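Local structure of ABC transporter ATP-binding/permease protein Rv1747 (Mycobacterium tuberculosis, 6CCD) at residues D80-H88 against P95-R103. The protein helps move a still unidentified substrate across the mycobacterial membrane using ATP, and is represented here by the first of its two phosphothreonine-binding FHA domains. Numbering follows the deposited sequence.
Sequences DIYDAQRVH and PALDFEVGR
A96 meets H88 at the loop end of the antiparallel hairpin of strands 84-89 and 96-101, inside one sheet of the FHA beta sandwich. The small A96 CB lies 3.6 Å from H88 CE1, while H88 ND1 is hydrogen-bonded to G94 O, which helps hold the imidazole beside that methyl. L97, apolar as suits the buried face, pairs through its N and O with V87, and its CB packs on V87 CG2 at 3.8 Å. On the more exposed face, where charge is at home, D98 runs alongside R86, their carboxylate and guanidinium planes 58° apart. D98 OD1 sits over one face of the guanidinium, 3.3 Å from R86 NE, making a salt bridge by charge alone, since no N-H points at it. F99, flat and bulky, fills the space between the sheets. Its N gives a nearly straight 2.7 Å bond to Q85 O, and with CG anti to the carbonyl carbon (chi1 -61°) the ring reaches both V87 CG2, 3.6 Å from F99 CE2, and I81, whose strand 78-81 belongs to the other sheet. There I81 CD1 makes a CH-pi contact over the ring face, 3.9 Å from its centroid. V101, compact and branched, stands at the hairpin's open end: its N bonds to D83 O, and V101 CG2 touches I81 CG2 at 3.6 Å.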
loop_
_atom_site.group_PDB
_atom_site.type_symbol
_atom_site.label_atom_id
_atom_site.label_comp_id
_atom_site.label_asym_id
_atom_site.label_seq_id
_atom_site.Cartn_x
_atom_site.Cartn_y
_atom_site.Cartn_z
ATOM N N ASP A 80 -4.095 8.024 -4.264
ATOM C CA ASP A 80 -5.532 7.769 -4.290
ATOM C C ASP A 80 -5.801 6.550 -5.182
ATOM O O ASP A 80 -5.324 6.471 -6.315
ATOM C CB ASP A 80 -6.314 8.999 -4.785
ATOM C CG ASP A 80 -6.189 10.199 -3.842
ATOM O OD1 ASP A 80 -6.666 10.130 -2.687
ATOM O OD2 ASP A 80 -5.613 11.225 -4.259
ATOM N N ILE A 81 -6.550 5.593 -4.647
ATOM C CA ILE A 81 -6.868 4.360 -5.356
ATOM C C ILE A 81 -8.346 4.313 -5.756
ATOM O O ILE A 81 -9.196 3.910 -4.960
ATOM C CB ILE A 81 -6.550 3.136 -4.475
ATOM C CG1 ILE A 81 -5.155 3.278 -3.853
ATOM C CG2 ILE A 81 -6.710 1.847 -5.270
ATOM C CD1 ILE A 81 -4.905 2.329 -2.669
ATOM N N TYR A 82 -8.651 4.705 -6.985
ATOM C CA TYR A 82 -10.042 4.775 -7.446
ATOM C C TYR A 82 -10.558 3.439 -7.966
ATOM O O TYR A 82 -11.667 3.019 -7.636
ATOM C CB TYR A 82 -10.184 5.829 -8.542
ATOM C CG TYR A 82 -9.751 7.200 -8.103
ATOM C CD1 TYR A 82 -10.631 8.044 -7.447
ATOM C CD2 TYR A 82 -8.456 7.642 -8.326
ATOM C CE1 TYR A 82 -10.237 9.298 -7.036
ATOM C CE2 TYR A 82 -8.052 8.893 -7.916
ATOM C CZ TYR A 82 -8.946 9.717 -7.271
ATOM O OH TYR A 82 -8.543 10.969 -6.861
ATOM N N ASP A 83 -9.758 2.779 -8.795
ATOM C CA ASP A 83 -10.149 1.483 -9.336
ATOM C C ASP A 83 -9.006 0.479 -9.283
ATOM O O ASP A 83 -9.137 -0.606 -8.719
ATOM C CB ASP A 83 -10.634 1.618 -10.777
ATOM C CG ASP A 83 -11.066 0.285 -11.365
ATOM O OD1 ASP A 83 -12.077 -0.278 -10.889
ATOM O OD2 ASP A 83 -10.386 -0.212 -12.288
ATOM N N ALA A 84 -7.889 0.841 -9.892
ATOM C CA ALA A 84 -6.737 -0.043 -9.924
ATOM C C ALA A 84 -5.478 0.797 -10.032
ATOM O O ALA A 84 -5.501 1.897 -10.583
ATOM C CB ALA A 84 -6.839 -1.017 -11.073
ATOM N N GLN A 85 -4.378 0.278 -9.506
ATOM C CA GLN A 85 -3.192 1.092 -9.346
ATOM C C GLN A 85 -1.987 0.227 -8.996
ATOM O O GLN A 85 -2.091 -0.689 -8.187
ATOM C CB GLN A 85 -3.437 2.143 -8.257
ATOM C CG GLN A 85 -2.417 3.235 -8.210
ATOM C CD GLN A 85 -2.453 4.087 -9.450
ATOM O OE1 GLN A 85 -1.741 3.820 -10.417
ATOM N NE2 GLN A 85 -3.286 5.119 -9.433
ATOM N N ARG A 86 -0.850 0.504 -9.619
ATOM C CA ARG A 86 0.395 -0.104 -9.191
ATOM C C ARG A 86 1.292 0.969 -8.600
ATOM O O ARG A 86 1.444 2.034 -9.196
ATOM C CB ARG A 86 1.104 -0.792 -10.351
ATOM C CG ARG A 86 2.536 -1.181 -10.032
ATOM C CD ARG A 86 3.181 -1.957 -11.174
ATOM N NE ARG A 86 3.401 -3.343 -10.789
ATOM C CZ ARG A 86 3.308 -4.378 -11.612
ATOM N NH1 ARG A 86 3.001 -4.191 -12.891
ATOM N NH2 ARG A 86 3.520 -5.602 -11.149
ATOM N N VAL A 87 1.878 0.697 -7.436
ATOM C CA VAL A 87 2.846 1.615 -6.860
ATOM C C VAL A 87 4.129 0.860 -6.543
ATOM O O VAL A 87 4.159 -0.381 -6.568
ATOM C CB VAL A 87 2.317 2.284 -5.568
ATOM C CG1 VAL A 87 1.025 3.038 -5.836
ATOM C CG2 VAL A 87 2.133 1.240 -4.455
ATOM N N HIS A 88 5.188 1.605 -6.254
ATOM C CA HIS A 88 6.416 1.017 -5.734
ATOM C C HIS A 88 6.760 1.670 -4.408
ATOM O O HIS A 88 6.576 2.869 -4.240
ATOM C CB HIS A 88 7.575 1.194 -6.713
ATOM C CG HIS A 88 7.361 0.509 -8.022
ATOM N ND1 HIS A 88 7.869 -0.742 -8.298
ATOM C CD2 HIS A 88 6.673 0.887 -9.125
ATOM C CE1 HIS A 88 7.521 -1.097 -9.521
ATOM N NE2 HIS A 88 6.796 -0.126 -10.045
ATOM N N PRO A 95 10.014 -2.794 -4.269
ATOM C CA PRO A 95 8.882 -3.735 -4.243
ATOM C C PRO A 95 7.598 -3.103 -4.785
ATOM O O PRO A 95 7.256 -1.962 -4.440
ATOM C CB PRO A 95 8.758 -4.080 -2.761
ATOM C CG PRO A 95 10.178 -3.995 -2.259
ATOM C CD PRO A 95 10.789 -2.828 -3.013
ATOM N N ALA A 96 6.915 -3.826 -5.665
ATOM C CA ALA A 96 5.716 -3.300 -6.302
ATOM C C ALA A 96 4.465 -3.794 -5.578
ATOM O O ALA A 96 4.389 -4.961 -5.180
ATOM C CB ALA A 96 5.676 -3.714 -7.779
ATOM N N LEU A 97 3.500 -2.902 -5.395
ATOM C CA LEU A 97 2.187 -3.271 -4.870
ATOM C C LEU A 97 1.117 -3.007 -5.930
ATOM O O LEU A 97 1.067 -1.928 -6.508
ATOM C CB LEU A 97 1.857 -2.478 -3.595
ATOM C CG LEU A 97 2.881 -2.501 -2.466
ATOM C CD1 LEU A 97 2.471 -1.487 -1.398
ATOM C CD2 LEU A 97 3.038 -3.898 -1.874
ATOM N N ASP A 98 0.273 -3.996 -6.184
ATOM C CA ASP A 98 -0.850 -3.836 -7.092
ATOM C C ASP A 98 -2.132 -3.732 -6.283
ATOM O O ASP A 98 -2.434 -4.619 -5.487
ATOM C CB ASP A 98 -0.944 -5.009 -8.069
ATOM C CG ASP A 98 0.125 -4.963 -9.136
ATOM O OD1 ASP A 98 0.391 -3.857 -9.644
ATOM O OD2 ASP A 98 0.696 -6.026 -9.468
ATOM N N PHE A 99 -2.878 -2.652 -6.488
ATOM C CA PHE A 99 -4.126 -2.440 -5.764
ATOM C C PHE A 99 -5.311 -2.704 -6.669
ATOM O O PHE A 99 -5.302 -2.322 -7.838
ATOM C CB PHE A 99 -4.219 -1.010 -5.226
ATOM C CG PHE A 99 -3.144 -0.648 -4.254
ATOM C CD1 PHE A 99 -2.973 -1.376 -3.091
ATOM C CD2 PHE A 99 -2.326 0.446 -4.481
ATOM C CE1 PHE A 99 -1.996 -1.037 -2.184
ATOM C CE2 PHE A 99 -1.355 0.793 -3.574
ATOM C CZ PHE A 99 -1.184 0.051 -2.427
ATOM N N GLU A 100 -6.344 -3.344 -6.140
ATOM C CA GLU A 100 -7.556 -3.497 -6.930
ATOM C C GLU A 100 -8.768 -3.284 -6.040
ATOM O O GLU A 100 -8.843 -3.827 -4.945
ATOM C CB GLU A 100 -7.572 -4.867 -7.607
ATOM C CG GLU A 100 -8.937 -5.454 -7.869
ATOM C CD GLU A 100 -8.837 -6.829 -8.505
ATOM O OE1 GLU A 100 -8.038 -6.968 -9.458
ATOM O OE2 GLU A 100 -9.545 -7.765 -8.060
ATOM N N VAL A 101 -9.694 -2.452 -6.500
ATOM C CA VAL A 101 -10.859 -2.093 -5.704
ATOM C C VAL A 101 -12.082 -2.884 -6.141
ATOM O O VAL A 101 -12.406 -2.904 -7.327
ATOM C CB VAL A 101 -11.185 -0.599 -5.828
ATOM C CG1 VAL A 101 -12.379 -0.261 -4.972
ATOM C CG2 VAL A 101 -9.981 0.252 -5.432
ATOM N N GLY A 102 -12.768 -3.522 -5.192
ATOM C CA GLY A 102 -13.988 -4.246 -5.509
ATOM C C GLY A 102 -13.723 -5.712 -5.808
ATOM O O GLY A 102 -12.574 -6.129 -5.908
ATOM N N ARG A 103 -14.784 -6.500 -5.955
ATOM C CA ARG A 103 -14.628 -7.946 -6.111
ATOM C C ARG A 103 -14.447 -8.349 -7.574
ATOM O O ARG A 103 -15.313 -8.091 -8.411
ATOM C CB ARG A 103 -15.827 -8.688 -5.502
ATOM C CG ARG A 103 -15.826 -8.753 -3.967
ATOM C CD ARG A 103 -17.161 -9.268 -3.430
ATOM N NE ARG A 103 -18.225 -8.272 -3.565
ATOM C CZ ARG A 103 -19.307 -8.421 -4.326
ATOM N NH1 ARG A 103 -19.478 -9.537 -5.027
ATOM N NH2 ARG A 103 -20.223 -7.459 -4.386
#